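Local coordinates for ribulose bisphosphate carboxylase (Hyperthermus butylicus DSM 5456, PDB 6HUN), which probably catalyses the magnesium-dependent addition of carbon dioxide and water to ribulose 1,5-bisphosphate, giving two molecules of 3-phosphoglycerate in an archaeal AMP degradation pathway, at residues D269-T272 with A273-A277; T48-Q51 with G52-I55; G188-A191 with Y192-I196. All coordinates share one frame; numbering follows the deposited sequence.

Contact 1 (D269-T272 with A273-A277); sequences DFLT and AGWAA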
ATOM      1  N   ASP A 269       8.306   3.796  -6.826  1.00 21.21           N
ATOM      2  CA  ASP A 269       7.998   2.674  -5.920  1.00 20.32           C
ATOM      3  C   ASP A 269       6.499   2.720  -5.770  1.00 18.92           C
ATOM      4  O   ASP A 269       5.966   3.450  -4.952  1.00 20.24           O
ATOM      5  CB  ASP A 269       8.708   2.849  -4.594  1.00 24.03           C
ATOM      6  CG  ASP A 269      10.228   2.947  -4.698  1.00 27.79           C
ATOM      7  OD1 ASP A 269      10.876   2.795  -5.766  1.00 27.04           O
ATOM      8  OD2 ASP A 269      10.832   3.156  -3.630  1.00 33.75           O
ATOM      9  N   PHE A 270       5.765   1.948  -6.587  1.00 17.12           N
ATOM     10  CA  PHE A 270       4.341   2.264  -6.659  1.00 17.65           C
ATOM     11  C   PHE A 270       3.546   1.750  -5.455  1.00 19.19           C
ATOM     12  O   PHE A 270       2.379   2.110  -5.325  1.00 20.61           O
ATOM     13  CB  PHE A 270       3.750   1.723  -7.977  1.00 19.67           C
ATOM     14  CG  PHE A 270       3.881   0.204  -8.165  1.00 20.33           C
ATOM     15  CD1 PHE A 270       2.851  -0.654  -7.776  1.00 19.62           C
ATOM     16  CD2 PHE A 270       4.998  -0.337  -8.809  1.00 19.77           C
ATOM     17  CE1 PHE A 270       2.958  -2.014  -7.993  1.00 19.18           C
ATOM     18  CE2 PHE A 270       5.157  -1.724  -9.010  1.00 19.33           C
ATOM     19  CZ  PHE A 270       4.132  -2.549  -8.642  1.00 18.73           C
ATOM     20  N   LEU A 271       4.108   0.849  -4.648  1.00 16.65           N
ATOM     21  CA  LEU A 271       3.370   0.413  -3.448  1.00 17.94           C
ATOM     22  C   LEU A 271       3.698   1.281  -2.257  1.00 21.26           C
ATOM     23  O   LEU A 271       2.812   1.481  -1.402  1.00 28.21           O
ATOM     24  CB  LEU A 271       3.667  -1.075  -3.120  1.00 16.82           C
ATOM     25  CG  LEU A 271       3.110  -1.942  -4.282  1.00 19.74           C
ATOM     26  CD1 LEU A 271       3.652  -3.370  -3.990  1.00 24.96           C
ATOM     27  CD2 LEU A 271       1.606  -1.867  -4.447  1.00 22.45           C
ATOM     28  N   THR A 272       4.893   1.876  -2.195  1.00 18.06           N
ATOM     29  CA  THR A 272       5.190   2.762  -1.054  1.00 17.77           C
ATOM     30  C   THR A 272       4.769   4.212  -1.296  1.00 21.74           C
ATOM     31  O   THR A 272       4.334   4.877  -0.327  1.00 26.20           O
ATOM     32  CB  THR A 272       6.699   2.706  -0.719  1.00 24.40           C
ATOM     33  OG1 THR A 272       7.478   3.263  -1.781  1.00 28.51           O
ATOM     34  CG2 THR A 272       7.163   1.253  -0.454  1.00 21.44           C
ATOM     35  N   ALA A 273       4.850   4.706  -2.535  1.00 20.57           N
ATOM     36  CA  ALA A 273       4.197   5.985  -2.850  1.00 20.90           C
ATOM     37  C   ALA A 273       2.688   5.797  -2.985  1.00 20.48           C
ATOM     38  O   ALA A 273       1.890   6.630  -2.531  1.00 21.60           O
ATOM     39  CB  ALA A 273       4.808   6.578  -4.145  1.00 21.44           C
ATOM     40  N   GLY A 274       2.255   4.691  -3.565  1.00 18.58           N
ATOM     41  CA  GLY A 274       0.858   4.333  -3.607  1.00 19.43           C
ATOM     42  C   GLY A 274       0.279   4.381  -5.032  1.00 22.50           C
ATOM     43  O   GLY A 274       0.873   4.926  -5.959  1.00 21.39           O
ATOM     44  N   TRP A 275      -0.854   3.703  -5.198  1.00 18.28           N
ATOM     45  CA  TRP A 275      -1.477   3.597  -6.523  1.00 20.56           C
ATOM     46  C   TRP A 275      -1.849   4.952  -7.082  1.00 21.02           C
ATOM     47  O   TRP A 275      -1.706   5.176  -8.279  1.00 20.64           O
ATOM     48  CB  TRP A 275      -2.728   2.734  -6.452  1.00 17.00           C
ATOM     49  CG  TRP A 275      -2.358   1.287  -6.205  1.00 19.06           C
ATOM     50  CD1 TRP A 275      -2.615   0.573  -5.068  1.00 22.76           C
ATOM     51  CD2 TRP A 275      -1.741   0.403  -7.117  1.00 20.02           C
ATOM     52  NE1 TRP A 275      -2.149  -0.743  -5.234  1.00 24.55           N
ATOM     53  CE2 TRP A 275      -1.611  -0.859  -6.476  1.00 23.26           C
ATOM     54  CE3 TRP A 275      -1.296   0.538  -8.444  1.00 20.16           C
ATOM     55  CZ2 TRP A 275      -1.062  -2.010  -7.140  1.00 19.60           C
ATOM     56  CZ3 TRP A 275      -0.697  -0.610  -9.089  1.00 20.24           C
ATOM     57  CH2 TRP A 275      -0.597  -1.830  -8.414  1.00 20.18           C
ATOM     58  N   ALA A 276      -2.362   5.865  -6.248  1.00 18.39           N
ATOM     59  CA  ALA A 276      -2.723   7.157  -6.820  1.00 19.56           C
ATOM     60  C   ALA A 276      -1.478   7.872  -7.334  1.00 20.09           C
ATOM     61  O   ALA A 276      -1.519   8.549  -8.390  1.00 24.31           O
ATOM     62  CB  ALA A 276      -3.514   8.015  -5.772  1.00 20.32           C
ATOM     63  N   ALA A 277      -0.369   7.761  -6.621  1.00 21.29           N
ATOM     64  CA  ALA A 277       0.881   8.371  -7.108  1.00 21.08           C
ATOM     65  C   ALA A 277       1.290   7.777  -8.443  1.00 23.17           C
ATOM     66  O   ALA A 277       1.780   8.498  -9.350  1.00 23.27           O
ATOM     67  CB  ALA A 277       2.036   8.133  -6.108  1.00 27.10           C
TER

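Contact 2 (T48-Q51 with G52-I55); sequences TPAQ and GISI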
ATOM      1  N   THR A  48     -10.167 -19.157   3.623  1.00 31.29           N
ATOM      2  CA  THR A  48     -10.106 -20.033   4.785  1.00 30.92           C
ATOM      3  C   THR A  48     -11.088 -19.508   5.835  1.00 28.85           C
ATOM      4  O   THR A  48     -10.788 -18.519   6.544  1.00 27.42           O
ATOM      5  CB  THR A  48      -8.695 -20.109   5.360  1.00 33.87           C
ATOM      6  OG1 THR A  48      -7.774 -20.532   4.346  1.00 31.17           O
ATOM      7  CG2 THR A  48      -8.663 -21.101   6.539  1.00 30.25           C
ATOM      8  N   PRO A  49     -12.262 -20.097   5.946  1.00 31.31           N
ATOM      9  CA  PRO A  49     -13.241 -19.602   6.925  1.00 37.41           C
ATOM     10  C   PRO A  49     -12.710 -19.783   8.323  1.00 35.04           C
ATOM     11  O   PRO A  49     -11.950 -20.710   8.609  1.00 37.60           O
ATOM     12  CB  PRO A  49     -14.470 -20.478   6.668  1.00 39.20           C
ATOM     13  CG  PRO A  49     -14.193 -21.156   5.329  1.00 41.33           C
ATOM     14  CD  PRO A  49     -12.732 -21.315   5.246  1.00 32.69           C
ATOM     15  N   ALA A  50     -13.132 -18.894   9.209  1.00 37.82           N
ATOM     16  CA  ALA A  50     -12.777 -19.007  10.611  1.00 33.33           C
ATOM     17  C   ALA A  50     -13.447 -20.238  11.207  1.00 40.93           C
ATOM     18  O   ALA A  50     -14.311 -20.868  10.584  1.00 43.61           O
ATOM     19  CB  ALA A  50     -13.204 -17.742  11.376  1.00 35.89           C
ATOM     20  N   GLN A  51     -13.065 -20.575  12.430  1.00 41.73           N
ATOM     21  CA  GLN A  51     -13.671 -21.757  13.052  1.00 47.42           C
ATOM     22  C   GLN A  51     -15.173 -21.572  13.178  1.00 45.83           C
ATOM     23  O   GLN A  51     -15.642 -20.568  13.711  1.00 46.89           O
ATOM     24  CB  GLN A  51     -13.092 -22.033  14.436  1.00 54.85           C
ATOM     25  CG  GLN A  51     -13.411 -23.468  14.951  1.00 66.88           C
ATOM     26  CD  GLN A  51     -13.187 -24.542  13.871  1.00 79.58           C
ATOM     27  OE1 GLN A  51     -12.163 -25.218  13.896  1.00 85.87           O
ATOM     28  NE2 GLN A  51     -14.168 -24.751  12.971  1.00 81.68           N
ATOM     29  N   GLY A  52     -15.930 -22.566  12.720  1.00 51.14           N
ATOM     30  CA  GLY A  52     -17.364 -22.571  12.911  1.00 53.66           C
ATOM     31  C   GLY A  52     -18.142 -21.910  11.797  1.00 54.57           C
ATOM     32  O   GLY A  52     -19.374 -21.991  11.790  1.00 55.28           O
ATOM     33  N   ILE A  53     -17.454 -21.272  10.848  1.00 46.14           N
ATOM     34  CA  ILE A  53     -18.077 -20.560   9.745  1.00 47.37           C
ATOM     35  C   ILE A  53     -18.063 -21.464   8.518  1.00 47.35           C
ATOM     36  O   ILE A  53     -16.999 -21.966   8.129  1.00 49.26           O
ATOM     37  CB  ILE A  53     -17.312 -19.248   9.456  1.00 44.13           C
ATOM     38  CG1 ILE A  53     -17.342 -18.303  10.663  1.00 47.57           C
ATOM     39  CG2 ILE A  53     -17.875 -18.582   8.223  1.00 46.09           C
ATOM     40  CD1 ILE A  53     -18.741 -17.842  11.052  1.00 52.37           C
ATOM     41  N   SER A  54     -19.218 -21.647   7.879  1.00 49.39           N
ATOM     42  CA  SER A  54     -19.233 -22.427   6.641  1.00 48.69           C
ATOM     43  C   SER A  54     -18.701 -21.593   5.470  1.00 46.98           C
ATOM     44  O   SER A  54     -18.691 -20.357   5.511  1.00 44.71           O
ATOM     45  CB  SER A  54     -20.640 -22.918   6.320  1.00 52.77           C
ATOM     46  OG  SER A  54     -21.392 -21.888   5.693  1.00 51.94           O
ATOM     47  N   ILE A  55     -18.229 -22.284   4.417  1.00 47.95           N
ATOM     48  CA  ILE A  55     -17.648 -21.572   3.273  1.00 42.83           C
ATOM     49  C   ILE A  55     -18.702 -20.718   2.592  1.00 44.75           C
ATOM     50  O   ILE A  55     -18.431 -19.591   2.136  1.00 46.62           O
ATOM     51  CB  ILE A  55     -16.969 -22.540   2.275  1.00 41.33           C
ATOM     52  CG1 ILE A  55     -16.352 -21.767   1.116  1.00 39.35           C
ATOM     53  CG2 ILE A  55     -17.962 -23.544   1.665  1.00 44.89           C
ATOM     54  CD1 ILE A  55     -15.347 -20.642   1.598  1.00 35.91           C
TER

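Contact 3 (G188-A191 with Y192-I196); sequences GRVA and YEILI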
ATOM      1  N   GLY A 188      28.051  10.076 -10.410  1.00 58.93           N
ATOM      2  CA  GLY A 188      28.156  10.292 -11.843  1.00 58.34           C
ATOM      3  C   GLY A 188      29.323   9.549 -12.480  1.00 59.15           C
ATOM      4  O   GLY A 188      29.202   9.035 -13.596  1.00 58.39           O
ATOM      5  N   ARG A 189      30.466   9.476 -11.791  1.00 61.96           N
ATOM      6  CA  ARG A 189      31.561   8.669 -12.341  1.00 63.98           C
ATOM      7  C   ARG A 189      31.205   7.181 -12.342  1.00 64.09           C
ATOM      8  O   ARG A 189      31.528   6.474 -13.300  1.00 65.31           O
ATOM      9  CB  ARG A 189      32.875   8.923 -11.585  1.00 68.07           C
ATOM     10  CG  ARG A 189      33.263  10.403 -11.432  1.00 71.34           C
ATOM     11  CD  ARG A 189      34.689  10.604 -10.859  1.00 76.08           C
ATOM     12  NE  ARG A 189      34.779  10.147  -9.473  1.00 78.19           N
ATOM     13  CZ  ARG A 189      34.948  10.935  -8.412  1.00 77.82           C
ATOM     14  NH1 ARG A 189      35.043  12.243  -8.566  1.00 81.75           N
ATOM     15  NH2 ARG A 189      34.980  10.416  -7.188  1.00 77.52           N
ATOM     16  N   VAL A 190      30.513   6.687 -11.298  1.00 58.72           N
ATOM     17  CA  VAL A 190      30.122   5.274 -11.266  1.00 59.31           C
ATOM     18  C   VAL A 190      29.234   4.932 -12.456  1.00 60.48           C
ATOM     19  O   VAL A 190      29.377   3.863 -13.073  1.00 59.23           O
ATOM     20  CB  VAL A 190      29.425   4.920  -9.931  1.00 62.88           C
ATOM     21  CG1 VAL A 190      28.986   3.453  -9.914  1.00 61.10           C
ATOM     22  CG2 VAL A 190      30.350   5.185  -8.751  1.00 61.50           C
ATOM     23  N   ALA A 191      28.275   5.816 -12.773  1.00 61.22           N
ATOM     24  CA  ALA A 191      27.370   5.566 -13.891  1.00 55.14           C
ATOM     25  C   ALA A 191      28.120   5.514 -15.209  1.00 57.58           C
ATOM     26  O   ALA A 191      27.785   4.717 -16.090  1.00 56.81           O
ATOM     27  CB  ALA A 191      26.317   6.652 -13.969  1.00 50.44           C
ATOM     28  N   TYR A 192      29.062   6.434 -15.401  1.00 55.54           N
ATOM     29  CA  TYR A 192      29.846   6.437 -16.627  1.00 58.14           C
ATOM     30  C   TYR A 192      30.443   5.065 -16.925  1.00 62.34           C
ATOM     31  O   TYR A 192      30.298   4.537 -18.034  1.00 66.84           O
ATOM     32  CB  TYR A 192      30.955   7.468 -16.516  1.00 62.17           C
ATOM     33  CG  TYR A 192      31.866   7.456 -17.731  1.00 65.28           C
ATOM     34  CD1 TYR A 192      31.386   7.827 -18.980  1.00 65.27           C
ATOM     35  CD2 TYR A 192      33.188   7.082 -17.620  1.00 68.45           C
ATOM     36  CE1 TYR A 192      32.218   7.842 -20.095  1.00 68.35           C
ATOM     37  CE2 TYR A 192      34.033   7.084 -18.742  1.00 71.55           C
ATOM     38  CZ  TYR A 192      33.526   7.456 -19.977  1.00 71.39           C
ATOM     39  OH  TYR A 192      34.336   7.469 -21.113  1.00 75.74           O
ATOM     40  N   GLU A 193      31.137   4.475 -15.955  1.00 59.16           N
ATOM     41  CA  GLU A 193      31.795   3.194 -16.217  1.00 69.25           C
ATOM     42  C   GLU A 193      30.787   2.118 -16.605  1.00 69.65           C
ATOM     43  O   GLU A 193      31.055   1.297 -17.498  1.00 71.98           O
ATOM     44  CB  GLU A 193      32.584   2.757 -14.988  1.00 75.29           C
ATOM     45  CG  GLU A 193      33.230   3.912 -14.273  1.00 81.78           C
ATOM     46  CD  GLU A 193      34.446   3.499 -13.482  1.00 89.02           C
ATOM     47  OE1 GLU A 193      34.286   3.152 -12.292  1.00 88.51           O
ATOM     48  OE2 GLU A 193      35.561   3.531 -14.050  1.00 92.60           O
ATOM     49  N   ILE A 194      29.627   2.111 -15.935  1.00 67.01           N
ATOM     50  CA  ILE A 194      28.554   1.160 -16.236  1.00 63.00           C
ATOM     51  C   ILE A 194      28.116   1.301 -17.697  1.00 57.36           C
ATOM     52  O   ILE A 194      28.156   0.340 -18.471  1.00 56.40           O
ATOM     53  CB  ILE A 194      27.383   1.362 -15.250  1.00 58.99           C
ATOM     54  CG1 ILE A 194      27.756   0.820 -13.856  1.00 59.56           C
ATOM     55  CG2 ILE A 194      26.078   0.694 -15.725  1.00 55.47           C
ATOM     56  CD1 ILE A 194      26.971   1.430 -12.701  1.00 56.71           C
ATOM     57  N   LEU A 195      27.705   2.511 -18.105  1.00 54.35           N
ATOM     58  CA  LEU A 195      27.183   2.681 -19.463  1.00 52.27           C
ATOM     59  C   LEU A 195      28.256   2.467 -20.521  1.00 61.39           C
ATOM     60  O   LEU A 195      28.002   1.809 -21.543  1.00 60.21           O
ATOM     61  CB  LEU A 195      26.589   4.062 -19.624  1.00 53.80           C
ATOM     62  CG  LEU A 195      25.503   4.410 -18.585  1.00 49.35           C
ATOM     63  CD1 LEU A 195      25.001   5.770 -18.930  1.00 53.11           C
ATOM     64  CD2 LEU A 195      24.382   3.408 -18.634  1.00 46.74           C
ATOM     65  N   ILE A 196      29.444   3.043 -20.306  1.00 58.30           N
ATOM     66  CA  ILE A 196      30.523   2.993 -21.301  1.00 65.81           C
ATOM     67  C   ILE A 196      30.846   1.568 -21.752  1.00 64.48           C
ATOM     68  O   ILE A 196      31.259   1.352 -22.897  1.00 62.17           O
ATOM     69  CB  ILE A 196      31.781   3.709 -20.756  1.00 69.02           C
ATOM     70  CG1 ILE A 196      32.611   4.256 -21.902  1.00 75.32           C
ATOM     71  CG2 ILE A 196      32.642   2.777 -19.882  1.00 65.43           C
ATOM     72  CD1 ILE A 196      31.975   5.446 -22.565  1.00 80.01           C
TER

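Contact 1 (D269-T272 with A273-A277)
The backbone N-H of A273 reaches back four residues to the carbonyl of D269 in a nearly straight bond (A273 N to D269 O 2.9 Å, 164° at the hydrogen), which folds the chain into one helix-like coil where a barrel strand ends and the next helix has yet to begin. A weak second bond follows it, from G274 N to F270 O at 3.1 Å. Alanine suits A273 because its methyl group fits close against the coil, A273 CB lying 3.4 Å from D269 O. G274, at the N-cap of the helix, has a positive phi, and any side chain there would press on the carbonyl oxygen of A273.

Two apolar side chains of the turn, those of F270 and L271, then pack against the indole of W275, the first residue of the helix. Each lies beside W275 and points the same way as it does. With CG between the backbone N and the carbonyl carbon (chi1 59°), the F270 ring is swung back toward W275, and its CD1 comes over one face of the indole. The planes meet obliquely at 48°, with F270 CE1 and W275 CH2 3.6 Å apart. L271 uses one methyl branch, CD2, which touches W275 CZ2 at 3.8 Å. Without the indole, as with an alanine here, F270 CE1 and L271 CD2 would probably lose their shared partner and a gap would open between turn and helix.

D269 ends strand 265-269 close to H295, a predicted proton acceptor, and its OD1 takes a weak hydrogen bond from N243. F270 packs on V315 and A319 of helix 312-322. W275, leading helix 275-288, meets L318 of that same helix 312-322, I115 of helix 115-122 and T272 of the second subunit.

Contact 2 (T48-Q51 with G52-I55)
P49 presents two atoms of its ring to two isoleucines that follow it round a tight turn. Its CB faces the backbone and base of I53, with P49 CB 3.3 Å from I53 O and 4.2 Å from I53 CB. The next ring atom, CG, is directed at I55: the two side chains cross obliquely, and P49 CG meets I55 CD1 at 3.9 Å. That methyl gets there because I55 carries CG1 anti to its backbone N (chi1 -179°). I53 divides its branches between two neighbours. CG2 lies near P49 CB, while CG1, on the other branch, approaches the methyl of A50, I53 CG1 to A50 CB being 4.2 Å. These residue types suit the place: the proline ring is rigid, and the beta-branched isoleucine puts two carbon branches close to the backbone, one for each neighbour.

The reversal itself is a type II beta turn from A50 to I53. It is closed by the bond from I53 N to A50 O, 3.2 Å long and fairly straight at 164°, although the donor stands 41° out of the carbonyl plane. G52 fills the third position of the turn with a positive phi, where a side chain would run into Q51 O.

The turn links strand 41-49 to helix 55-65, whose N-cap is S54, its OG hydrogen-bonded to D57 N. P49 and I53 also rest on A58 of this helix. I55 packs against W99 and V101 of strand 99-105, and T48 shares backbone hydrogen bonds with A133 and G134 of strand 132-141, so the turn leaves the end of an inner strand of the N-terminal domain sheet.

Contact 3 (G188-A191 with Y192-I196)
Within the first beta-alpha-beta unit of the TIM barrel, G188-A191 and Y192-I196 form consecutive turns of helix 184-196, the crossover between the parallel strands 171-174 and 201-203. Four backbone bonds of the i to i+4 kind join them. Y192 N to G188 O measures 3.2 Å, and L195 N to A191 O, at 3.0 Å and 174°, is almost straight. The two between, from E193 N to R189 O and from I194 N to V190 O, are longer and weak.

Side chains add to this one turn apart. V190 has CG1 anti to its backbone N (chi1 179°), which places that methyl near I194; the two side chains cross, with V190 CG1 to I194 CD1 at 4.0 Å. I194 CD1 also folds back to 3.4 Å from V190 O, covering the carbonyl with a methyl group. Branched apolar residues suit this buried side, where V190 packs on P176 and on V76 of the second subunit. E193 brings its CG to 3.2 Å from R189 O, and its chain runs on extended from there. Its OE2 lies close to OE1 of E416, and the nearness of two carboxylates would probably favour a proton on one of them. G188 and A191, both buried, carry little or no side chain, while L195 packs on I227 and A230 of helix 216-234.

Tyrosine suits Y192 because it is both flat and polar at its end: R229 makes a cation-pi contact with it and its OH hydrogen-bonds to E233. Y192 swings CG to the far side from its backbone N (chi1 176°), which lays the ring beside the next turn, where I196 CB stands 4.1 Å above one face, offset toward the rim.

Overall arrangement
Along the chain the order is contact 2, contact 3, contact 1. Contact 2 lies in the N-terminal domain, at the end of strand 41-49 of its mixed sheet, while contacts 3 and 1 belong to the eight-stranded barrel of the catalytic domain, following its first and fourth strands. The centres of contacts 2 and 3 are about 57 Å apart, on opposite sides of the centre of the chain. Contact 1 lies about 34 Å from contact 2 and about 29 Å from contact 3, centre to centre, and none touches another. Contacts 1 and 3 each meet the second subunit, whereas no other chain touches contact 2, so two of the three local contacts lie at the dimer interface.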